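Local coordinates for lipid-transfer protein (Thermomonospora curvata, PDB 6OK1), which is a lipid-transfer protein of the thiolase superfamily whose precise function is undefined, at residues T55-S60 and C107-N112; F111-G116 and Y344-N349; Q276-S281 and G384-A389; A290-D295 and T370-T375. One frame throughout, in Å; residues are numbered along the deposited sequence.

Interaction 1 (T55-S60 and C107-N112)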
# COMPACT_ATOMS: atom_id res chain seq x y z
N THR A 55 -1.70 -3.71 -1.54
CA THR A 55 -2.25 -2.58 -0.77
C THR A 55 -3.63 -2.91 -0.21
O THR A 55 -3.95 -2.52 0.93
CB THR A 55 -2.31 -1.31 -1.63
OG1 THR A 55 -2.87 -1.61 -2.91
CG2 THR A 55 -0.96 -0.80 -1.86
N ALA A 56 -4.46 -3.63 -0.97
CA ALA A 56 -5.85 -3.87 -0.60
C ALA A 56 -6.03 -5.04 0.36
O ALA A 56 -7.15 -5.23 0.87
CB ALA A 56 -6.72 -4.14 -1.85
N ASP A 57 -4.99 -5.82 0.61
CA ASP A 57 -5.11 -6.95 1.51
C ASP A 57 -5.39 -6.47 2.93
O ASP A 57 -4.70 -5.59 3.44
CB ASP A 57 -3.85 -7.81 1.47
CG ASP A 57 -4.13 -9.19 2.00
OD1 ASP A 57 -4.27 -9.33 3.23
OD2 ASP A 57 -4.27 -10.15 1.20
N THR A 58 -6.46 -7.02 3.54
CA THR A 58 -6.92 -6.56 4.85
C THR A 58 -6.20 -7.24 6.00
O THR A 58 -6.39 -6.82 7.15
CB THR A 58 -8.45 -6.82 4.99
OG1 THR A 58 -8.69 -8.22 4.97
CG2 THR A 58 -9.25 -6.14 3.85
N SER A 59 -5.45 -8.30 5.75
CA SER A 59 -4.70 -9.00 6.79
C SER A 59 -3.32 -8.39 6.85
O SER A 59 -2.38 -8.87 6.23
CB SER A 59 -4.64 -10.49 6.48
OG SER A 59 -5.95 -11.00 6.34
N SER A 60 -3.19 -7.31 7.62
CA SER A 60 -1.93 -6.59 7.66
C SER A 60 -0.79 -7.49 8.14
O SER A 60 -0.98 -8.48 8.84
CB SER A 60 -2.06 -5.36 8.56
OG SER A 60 -1.95 -5.76 9.89
N CYS A 107 5.55 -13.60 0.81
CA CYS A 107 4.63 -12.81 -0.00
C CYS A 107 3.28 -13.51 0.02
O CYS A 107 3.23 -14.72 -0.17
CB CYS A 107 5.14 -12.70 -1.44
SG CYS A 107 6.87 -12.23 -1.58
N TYR A 108 2.19 -12.76 0.25
CA TYR A 108 0.90 -13.43 0.39
C TYR A 108 -0.26 -12.56 -0.10
O TYR A 108 -0.15 -11.35 -0.24
CB TYR A 108 0.63 -13.83 1.86
CG TYR A 108 0.49 -12.66 2.82
CD1 TYR A 108 1.59 -12.11 3.43
CD2 TYR A 108 -0.76 -12.12 3.13
CE1 TYR A 108 1.46 -11.04 4.31
CE2 TYR A 108 -0.89 -11.04 4.00
CZ TYR A 108 0.22 -10.53 4.58
OH TYR A 108 0.13 -9.47 5.44
N ARG A 109 -1.38 -13.23 -0.36
CA ARG A 109 -2.65 -12.59 -0.66
C ARG A 109 -3.73 -13.58 -0.26
O ARG A 109 -3.64 -14.76 -0.62
CB ARG A 109 -2.76 -12.21 -2.14
CG ARG A 109 -3.98 -11.37 -2.51
CD ARG A 109 -3.82 -9.94 -2.05
NE ARG A 109 -4.93 -9.11 -2.52
CZ ARG A 109 -6.03 -8.83 -1.83
NH1 ARG A 109 -6.22 -9.27 -0.59
NH2 ARG A 109 -6.98 -8.08 -2.41
N ALA A 110 -4.73 -13.12 0.47
CA ALA A 110 -5.85 -13.98 0.82
C ALA A 110 -7.13 -13.17 0.93
O ALA A 110 -7.12 -12.06 1.45
CB ALA A 110 -5.59 -14.73 2.13
N PHE A 111 -8.23 -13.73 0.42
CA PHE A 111 -9.48 -12.99 0.46
C PHE A 111 -10.66 -13.93 0.29
O PHE A 111 -10.53 -15.09 -0.15
CB PHE A 111 -9.53 -11.88 -0.60
CG PHE A 111 -9.05 -12.27 -1.98
CD1 PHE A 111 -9.52 -13.41 -2.63
CD2 PHE A 111 -8.18 -11.44 -2.68
CE1 PHE A 111 -9.10 -13.74 -3.93
CE2 PHE A 111 -7.77 -11.74 -3.98
CZ PHE A 111 -8.23 -12.91 -4.61
N ASN A 112 -11.84 -13.40 0.63
CA ASN A 112 -13.11 -14.02 0.31
C ASN A 112 -13.83 -13.18 -0.75
O ASN A 112 -14.82 -12.52 -0.48
CB ASN A 112 -13.97 -14.11 1.55
CG ASN A 112 -13.46 -15.15 2.52
OD1 ASN A 112 -13.10 -16.26 2.12
ND2 ASN A 112 -13.42 -14.79 3.79
O HOH W 1 -8.99 -7.34 -0.50
O HOH W 2 -5.73 -11.55 3.84
O HOH W 3 -7.74 -9.24 1.83
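Asp57 meets Arg109 in a salt bridge, OD2 to NH1 at 2.8 Å. The guanidinium arrives from above the carboxylate plane, and the two flat groups stand 73° apart, so the ion pair is single and not a matched fork. Arg109 starts out away from the loop; a bend at chi2 (74°) swings its tip back to the acid, with Phe111 CD2 lying over the other guanidinium face from Asp57 N.

Among the remaining direct hydrogen bonds, Ala110 N reaches the same OD2 at 3.1 Å, nearly straight, which gives that oxygen two donors. OD1 turns back on its own loop and takes Ser59 N at 3.0 Å, an Asx turn. Tyr108 points its OH at Ser59 O, 2.7 Å away and lying in the plane of the phenol ring.

Waters add further bridges. Water 2 donates to Asp57 OD1 and Ala110 O and accepts from Ser59 OG, while water 3 joins Thr58 N, Arg109 NH1 and Ala110 O. Asp57 O also receives Arg78 NH1.

The buried carboxylate thus ties the loop between strand 50-54 and helix 61-68 to strand 104-112 of the mixed sheet, in the N-terminal half of a thiolase-type fold.

Interaction 2 (F111-G116 and Y344-N349)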
# COMPACT_ATOMS: atom_id res chain seq x y z
N PHE A 111 -8.23 -13.73 0.42
CA PHE A 111 -9.48 -12.99 0.46
C PHE A 111 -10.66 -13.93 0.29
O PHE A 111 -10.53 -15.09 -0.15
CB PHE A 111 -9.53 -11.88 -0.60
CG PHE A 111 -9.05 -12.27 -1.98
CD1 PHE A 111 -9.52 -13.41 -2.63
CD2 PHE A 111 -8.18 -11.44 -2.68
CE1 PHE A 111 -9.10 -13.74 -3.93
CE2 PHE A 111 -7.77 -11.74 -3.98
CZ PHE A 111 -8.23 -12.91 -4.61
N ASN A 112 -11.84 -13.40 0.63
CA ASN A 112 -13.11 -14.02 0.31
C ASN A 112 -13.83 -13.18 -0.75
O ASN A 112 -14.82 -12.52 -0.48
CB ASN A 112 -13.97 -14.11 1.55
CG ASN A 112 -13.46 -15.15 2.52
OD1 ASN A 112 -13.10 -16.26 2.12
ND2 ASN A 112 -13.42 -14.79 3.79
N GLU A 113 -13.31 -13.20 -1.97
CA GLU A 113 -13.91 -12.39 -3.02
C GLU A 113 -15.21 -12.97 -3.55
O GLU A 113 -16.02 -12.22 -4.08
CB GLU A 113 -12.94 -12.19 -4.19
CG GLU A 113 -11.88 -11.15 -3.96
CD GLU A 113 -11.57 -10.34 -5.20
OE1 GLU A 113 -11.50 -9.10 -5.06
OE2 GLU A 113 -11.41 -10.91 -6.30
N ARG A 114 -15.43 -14.28 -3.42
CA ARG A 114 -16.70 -14.85 -3.86
C ARG A 114 -17.79 -14.76 -2.81
O ARG A 114 -18.93 -14.43 -3.13
CB ARG A 114 -16.52 -16.31 -4.27
CG ARG A 114 -17.74 -16.86 -5.06
CD ARG A 114 -17.88 -16.14 -6.38
NE ARG A 114 -19.06 -16.48 -7.17
CZ ARG A 114 -20.28 -15.99 -6.97
NH1 ARG A 114 -20.54 -15.21 -5.92
NH2 ARG A 114 -21.26 -16.28 -7.83
N SER A 115 -17.44 -15.02 -1.54
CA SER A 115 -18.42 -15.04 -0.47
C SER A 115 -18.52 -13.74 0.32
O SER A 115 -19.50 -13.57 1.06
CB SER A 115 -18.11 -16.18 0.50
OG SER A 115 -16.86 -16.00 1.18
N GLY A 116 -17.57 -12.83 0.20
CA GLY A 116 -17.60 -11.59 0.98
C GLY A 116 -18.54 -10.57 0.37
O GLY A 116 -18.71 -10.50 -0.85
N TYR A 344 -9.01 -17.36 -9.19
CA TYR A 344 -8.64 -15.95 -9.31
C TYR A 344 -8.08 -15.48 -7.97
O TYR A 344 -8.78 -14.87 -7.15
CB TYR A 344 -9.86 -15.13 -9.72
CG TYR A 344 -9.63 -13.67 -10.07
CD1 TYR A 344 -8.43 -13.22 -10.62
CD2 TYR A 344 -10.64 -12.75 -9.85
CE1 TYR A 344 -8.27 -11.86 -10.95
CE2 TYR A 344 -10.49 -11.41 -10.17
CZ TYR A 344 -9.30 -10.98 -10.73
OH TYR A 344 -9.16 -9.65 -11.06
N ILE A 345 -6.79 -15.76 -7.73
CA ILE A 345 -6.12 -15.23 -6.56
C ILE A 345 -5.21 -14.08 -7.00
O ILE A 345 -4.06 -13.95 -6.54
CB ILE A 345 -5.34 -16.33 -5.81
CG1 ILE A 345 -6.17 -17.63 -5.76
CG2 ILE A 345 -5.02 -15.84 -4.41
CD1 ILE A 345 -7.51 -17.51 -5.00
N HIS A 346 -5.75 -13.24 -7.88
CA HIS A 346 -5.07 -12.04 -8.39
C HIS A 346 -3.62 -12.35 -8.75
O HIS A 346 -2.71 -11.55 -8.44
CB HIS A 346 -5.19 -10.90 -7.38
CG HIS A 346 -6.59 -10.43 -7.17
ND1 HIS A 346 -6.89 -9.26 -6.50
CD2 HIS A 346 -7.78 -10.97 -7.52
CE1 HIS A 346 -8.20 -9.10 -6.46
NE2 HIS A 346 -8.76 -10.13 -7.07
N GLY A 347 -3.40 -13.48 -9.44
CA GLY A 347 -2.13 -13.83 -10.04
C GLY A 347 -1.19 -14.62 -9.16
O GLY A 347 -0.25 -15.25 -9.67
N MET A 348 -1.41 -14.60 -7.85
CA MET A 348 -0.45 -15.23 -6.94
C MET A 348 -0.36 -16.73 -7.14
O MET A 348 0.74 -17.30 -7.05
CB MET A 348 -0.83 -14.89 -5.51
CG MET A 348 -0.68 -13.43 -5.20
SD MET A 348 1.05 -12.82 -5.23
CE MET A 348 1.62 -13.25 -3.59
N ASN A 349 -1.49 -17.38 -7.41
CA ASN A 349 -1.46 -18.81 -7.67
C ASN A 349 -0.74 -19.15 -8.97
O ASN A 349 -0.20 -20.24 -9.09
CB ASN A 349 -2.88 -19.41 -7.65
CG ASN A 349 -3.85 -18.70 -8.58
OD1 ASN A 349 -3.89 -17.48 -8.64
ND2 ASN A 349 -4.68 -19.48 -9.30
O HOH W 4 -11.38 -13.63 -6.77
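Tyr344 meets the edge of Phe111 through its backbone: the carbonyl O lies near the plane of the phenyl ring, 3.3 Å from Phe111 CZ. The same oxygen takes a hydrogen bond from water 4, which also donates to Glu113 OE2 (in the conformer described, one of two) and so bridges the segments. The Tyr344 ring has His346 CD2 over its centre. Ile345 directs its side chain away from strand 104-112, yet CD1 comes within 4.2 Å of Phe111 CE1. Its carbonyl opens a type I' turn, closed by Met348 N, that leads into helix 348-359; the turn belongs to the C-terminal thiolase-like part and the strand to the N-terminal part, so the contact joins the two halves of the thiolase fold.

At His346, Phe111 puts its CE2-CZ edge over one imidazole face in an edge-to-face pair, centroids 4.6 Å apart and planes at 57°. From the rim, His346 NE2 donates to Glu113 OE2 at 2.9 Å; the bond is bent to 145° and comes in from above the carboxylate plane. Chi1 of -79° lets Glu113 lay CG over the Phe111 ring, and a bend at chi2 carries the carboxylate to His346. Gly347 N, at the helix N-cap, donates to Gln339 OE1.

Interaction 3 (Q276-S281 and G384-A389)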
# COMPACT_ATOMS: atom_id res chain seq x y z
N GLN A 276 12.99 -5.51 -19.01
CA GLN A 276 13.79 -5.65 -17.81
C GLN A 276 14.05 -7.12 -17.49
O GLN A 276 15.16 -7.48 -17.07
CB GLN A 276 13.10 -4.97 -16.63
CG GLN A 276 13.01 -3.49 -16.77
CD GLN A 276 12.11 -2.92 -15.72
OE1 GLN A 276 12.54 -2.67 -14.60
NE2 GLN A 276 10.83 -2.78 -16.05
N LEU A 277 13.02 -7.97 -17.62
CA LEU A 277 13.20 -9.39 -17.32
C LEU A 277 14.29 -9.99 -18.18
O LEU A 277 15.11 -10.76 -17.69
CB LEU A 277 11.92 -10.16 -17.55
CG LEU A 277 10.75 -9.76 -16.67
CD1 LEU A 277 9.51 -10.57 -17.06
CD2 LEU A 277 11.12 -10.01 -15.22
N TYR A 278 14.26 -9.70 -19.47
CA TYR A 278 15.28 -10.27 -20.36
C TYR A 278 16.66 -9.67 -20.09
O TYR A 278 17.67 -10.39 -20.13
CB TYR A 278 14.88 -10.05 -21.81
CG TYR A 278 13.65 -10.81 -22.21
CD1 TYR A 278 13.52 -12.17 -21.91
CD2 TYR A 278 12.60 -10.17 -22.85
CE1 TYR A 278 12.39 -12.87 -22.25
CE2 TYR A 278 11.45 -10.88 -23.21
CZ TYR A 278 11.36 -12.23 -22.90
OH TYR A 278 10.25 -12.96 -23.23
N ALA A 279 16.74 -8.37 -19.83
CA ALA A 279 18.03 -7.77 -19.54
C ALA A 279 18.60 -8.28 -18.22
O ALA A 279 19.82 -8.53 -18.11
CB ALA A 279 17.92 -6.25 -19.53
N GLN A 280 17.76 -8.44 -17.21
CA GLN A 280 18.23 -8.88 -15.90
C GLN A 280 18.79 -10.29 -15.98
O GLN A 280 19.84 -10.60 -15.42
CB GLN A 280 17.09 -8.85 -14.88
CG GLN A 280 16.69 -7.46 -14.42
CD GLN A 280 15.40 -7.50 -13.64
OE1 GLN A 280 14.83 -8.57 -13.46
NE2 GLN A 280 14.93 -6.36 -13.18
N SER A 281 18.05 -11.17 -16.64
CA SER A 281 18.32 -12.60 -16.64
C SER A 281 19.33 -13.01 -17.69
O SER A 281 19.80 -14.16 -17.66
CB SER A 281 17.02 -13.37 -16.89
OG SER A 281 16.46 -13.09 -18.17
N GLY A 384 6.36 -8.72 -13.54
CA GLY A 384 6.65 -10.02 -14.11
C GLY A 384 7.83 -10.64 -13.40
O GLY A 384 8.58 -9.96 -12.69
N LEU A 385 7.99 -11.94 -13.64
CA LEU A 385 9.15 -12.68 -13.15
C LEU A 385 9.67 -13.57 -14.25
O LEU A 385 8.90 -14.06 -15.08
CB LEU A 385 8.82 -13.60 -11.98
CG LEU A 385 8.21 -12.92 -10.75
CD1 LEU A 385 7.59 -13.96 -9.88
CD2 LEU A 385 9.23 -12.08 -10.01
N ILE A 386 10.97 -13.86 -14.20
CA ILE A 386 11.48 -15.09 -14.80
C ILE A 386 12.03 -15.92 -13.65
O ILE A 386 12.93 -15.48 -12.92
CB ILE A 386 12.54 -14.84 -15.89
CG1 ILE A 386 11.90 -14.13 -17.09
CG2 ILE A 386 13.17 -16.17 -16.34
CD1 ILE A 386 12.89 -13.62 -18.15
N LEU A 387 11.44 -17.10 -13.45
CA LEU A 387 11.92 -18.09 -12.50
C LEU A 387 12.68 -19.17 -13.27
O LEU A 387 12.25 -19.58 -14.35
CB LEU A 387 10.76 -18.72 -11.72
CG LEU A 387 9.89 -17.75 -10.94
CD1 LEU A 387 8.85 -18.52 -10.18
CD2 LEU A 387 10.72 -16.91 -9.99
N GLY A 388 13.80 -19.61 -12.71
CA GLY A 388 14.66 -20.55 -13.41
C GLY A 388 15.28 -21.60 -12.51
O GLY A 388 15.45 -21.42 -11.30
N ALA A 389 15.61 -22.72 -13.14
CA ALA A 389 16.39 -23.74 -12.45
C ALA A 389 17.70 -23.14 -11.96
O ALA A 389 18.21 -22.15 -12.50
CB ALA A 389 16.65 -24.93 -13.38
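Ile386 and Leu277 bury the most surface here, and they meet where segments 276-281 and 384-388 run in roughly the same direction, their axes at 34° and 8.6 Å apart at closest. Ile386 sends its longer branch to the helix. With CG1 anti to the carbonyl carbon (chi1 -66°) and the chain extended beyond it, CD1 lands among three helix residues: 3.6 Å from Leu277 CB, 3.6 Å from Ser281 OG and 4.1 Å from Tyr278 CD1. The tyrosine ring crosses this branch at about a right angle, and its hydroxyl is engaged by Leu308 O.

Leu277 extends toward the earlier part of the strand and packs directly on the Gly384 backbone. Its CD2 approaches Gly384 O at 3.6 Å and its CD1 rests near the peptide that follows, 4.0 Å from Leu385 N. Ala246 of strand 240-248 and Leu373 of strand 371-375 continue the same greasy surface around the leucine.

Ser281 also takes part; its hydroxyl touches Ile386 but bonds back to its own helix. OG bonds to Leu277 O at 2.7 Å, while Ser281 N reaches that oxygen from the opposite face of the carbonyl plane. What segments 276-281 and 384-389 exchange is thus van der Waals contact, whose fit depends on shape and on the exclusion of water; polar bonds from this helix go instead to strand 240-248, as from Gln280 OE1 to Ala245 N.

Interaction 4 (A290-D295 and T370-T375)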
# COMPACT_ATOMS: atom_id res chain seq x y z
N ALA A 290 8.19 -22.02 -20.71
CA ALA A 290 6.78 -22.03 -20.37
C ALA A 290 6.39 -20.62 -19.95
O ALA A 290 7.24 -19.84 -19.53
CB ALA A 290 6.49 -23.02 -19.24
N ALA A 291 5.09 -20.30 -20.06
CA ALA A 291 4.61 -18.99 -19.63
C ALA A 291 3.34 -19.10 -18.80
O ALA A 291 2.41 -19.84 -19.15
CB ALA A 291 4.33 -18.08 -20.83
N ILE A 292 3.28 -18.32 -17.73
CA ILE A 292 2.08 -18.17 -16.93
C ILE A 292 1.61 -16.74 -17.21
O ILE A 292 2.20 -15.78 -16.71
CB ILE A 292 2.35 -18.40 -15.44
CG1 ILE A 292 2.95 -19.80 -15.17
CG2 ILE A 292 1.05 -18.15 -14.62
CD1 ILE A 292 2.11 -20.97 -15.60
N LEU A 293 0.58 -16.60 -18.07
CA LEU A 293 0.15 -15.31 -18.60
C LEU A 293 -1.18 -14.95 -17.96
O LEU A 293 -2.18 -15.67 -18.13
CB LEU A 293 0.06 -15.34 -20.13
CG LEU A 293 1.40 -15.61 -20.82
CD1 LEU A 293 1.19 -15.58 -22.35
CD2 LEU A 293 2.48 -14.62 -20.38
N TYR A 294 -1.18 -13.84 -17.21
CA TYR A 294 -2.35 -13.41 -16.46
C TYR A 294 -3.57 -13.32 -17.36
O TYR A 294 -3.55 -12.67 -18.42
CB TYR A 294 -2.06 -12.05 -15.84
CG TYR A 294 -2.92 -11.65 -14.65
CD1 TYR A 294 -4.18 -11.08 -14.83
CD2 TYR A 294 -2.42 -11.77 -13.37
CE1 TYR A 294 -4.92 -10.65 -13.72
CE2 TYR A 294 -3.14 -11.34 -12.27
CZ TYR A 294 -4.38 -10.78 -12.46
OH TYR A 294 -5.08 -10.36 -11.35
N ASP A 295 -4.66 -13.92 -16.90
CA ASP A 295 -5.77 -14.27 -17.77
C ASP A 295 -7.09 -14.18 -17.02
O ASP A 295 -7.96 -15.04 -17.17
CB ASP A 295 -5.58 -15.67 -18.33
CG ASP A 295 -5.60 -16.72 -17.24
OD1 ASP A 295 -5.03 -16.45 -16.17
OD2 ASP A 295 -6.16 -17.81 -17.48
N THR A 370 13.38 -25.11 -17.96
CA THR A 370 14.47 -24.40 -17.31
C THR A 370 14.02 -23.04 -16.82
O THR A 370 14.28 -22.69 -15.66
CB THR A 370 15.66 -24.26 -18.27
OG1 THR A 370 16.13 -25.57 -18.61
CG2 THR A 370 16.79 -23.51 -17.63
N ASN A 371 13.37 -22.26 -17.68
CA ASN A 371 12.99 -20.87 -17.39
C ASN A 371 11.50 -20.66 -17.65
O ASN A 371 10.99 -21.04 -18.72
CB ASN A 371 13.79 -19.89 -18.23
CG ASN A 371 15.29 -20.07 -18.06
OD1 ASN A 371 15.84 -19.84 -16.97
ND2 ASN A 371 15.96 -20.45 -19.14
N VAL A 372 10.81 -20.04 -16.70
CA VAL A 372 9.38 -19.79 -16.79
C VAL A 372 9.14 -18.29 -16.63
O VAL A 372 9.62 -17.69 -15.66
CB VAL A 372 8.59 -20.56 -15.71
CG1 VAL A 372 7.08 -20.26 -15.87
CG2 VAL A 372 8.84 -22.04 -15.83
N LEU A 373 8.39 -17.71 -17.54
CA LEU A 373 8.03 -16.29 -17.44
C LEU A 373 6.62 -16.18 -16.89
O LEU A 373 5.71 -16.88 -17.36
CB LEU A 373 8.14 -15.60 -18.80
CG LEU A 373 8.12 -14.06 -18.75
CD1 LEU A 373 8.86 -13.49 -19.92
CD2 LEU A 373 6.73 -13.51 -18.75
N VAL A 374 6.45 -15.34 -15.87
CA VAL A 374 5.17 -15.12 -15.22
C VAL A 374 4.81 -13.64 -15.32
O VAL A 374 5.65 -12.78 -15.03
CB VAL A 374 5.17 -15.55 -13.74
CG1 VAL A 374 3.73 -15.40 -13.17
CG2 VAL A 374 5.70 -16.93 -13.60
N THR A 375 3.58 -13.35 -15.71
CA THR A 375 3.10 -11.97 -15.70
C THR A 375 2.04 -11.75 -14.63
O THR A 375 1.34 -12.67 -14.21
CB THR A 375 2.50 -11.56 -17.05
OG1 THR A 375 1.37 -12.39 -17.37
CG2 THR A 375 3.54 -11.68 -18.14
O HOH W 5 0.09 -14.74 -14.74
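Ala290 O accepts Leu373 N to open a parallel strand pair, 290-292 beside 371-375, at the edge of the mixed sheet, in the C-terminal thiolase-like half. The firm part follows: Ile292 N donates to Leu373 O at 2.8 Å, and Ile292 O receives Thr375 N at 3.0 Å, almost in line with its carbonyl. Between these bonds, CA-H...O contacts from Ala291 and Val374 close up the backbones. Ile292 and Val374 stand side by side, CB to CG1 4.0 Å, on the face covered by helix 348-359; Leu373 is on the other face, packed on helix 268-281.

The start is looser. Ala290 CB and Val372 CG2 keep 4.3 Å apart, and Thr370 is exposed and makes no contact with the partner strand.

At the far end strand 290-292 has stopped, water 5 lies between the segments, weakly bonded to Ile292 O, and a side chain carries the pairing on. Thr375 has OG1 between its backbone N and carbonyl carbon (chi1 61°), which aims it across at the loop; the hydroxyl also pairs with Gln304 OE1, and CG2 packs on Leu293 CD2. Tyr294 N donates to Thr375 OG1 at 2.9 Å, with an N-H...O angle of 170°.

Overall arrangement
Interactions 3 and 4 share one end of the sheet: strands 382-388 and 371-375 are neighbours, and the centres of the two interactions lie about 10 Å apart. Interaction 4 is built from backbone bonds within the sheet, interaction 3 from apolar side chains between sheet and helix; both are buried. Interactions 1 and 2 both use strand 104-112 and share Phe111, with Met348 of the second packing on Arg109 of the first. Interaction 1 is buried yet charged and watered, whereas interaction 2 is only partly buried and mixes aromatic with polar contacts. Interaction 2 also links the two ends, since Tyr294 of interaction 4 packs against Tyr344, His346 and Gly347.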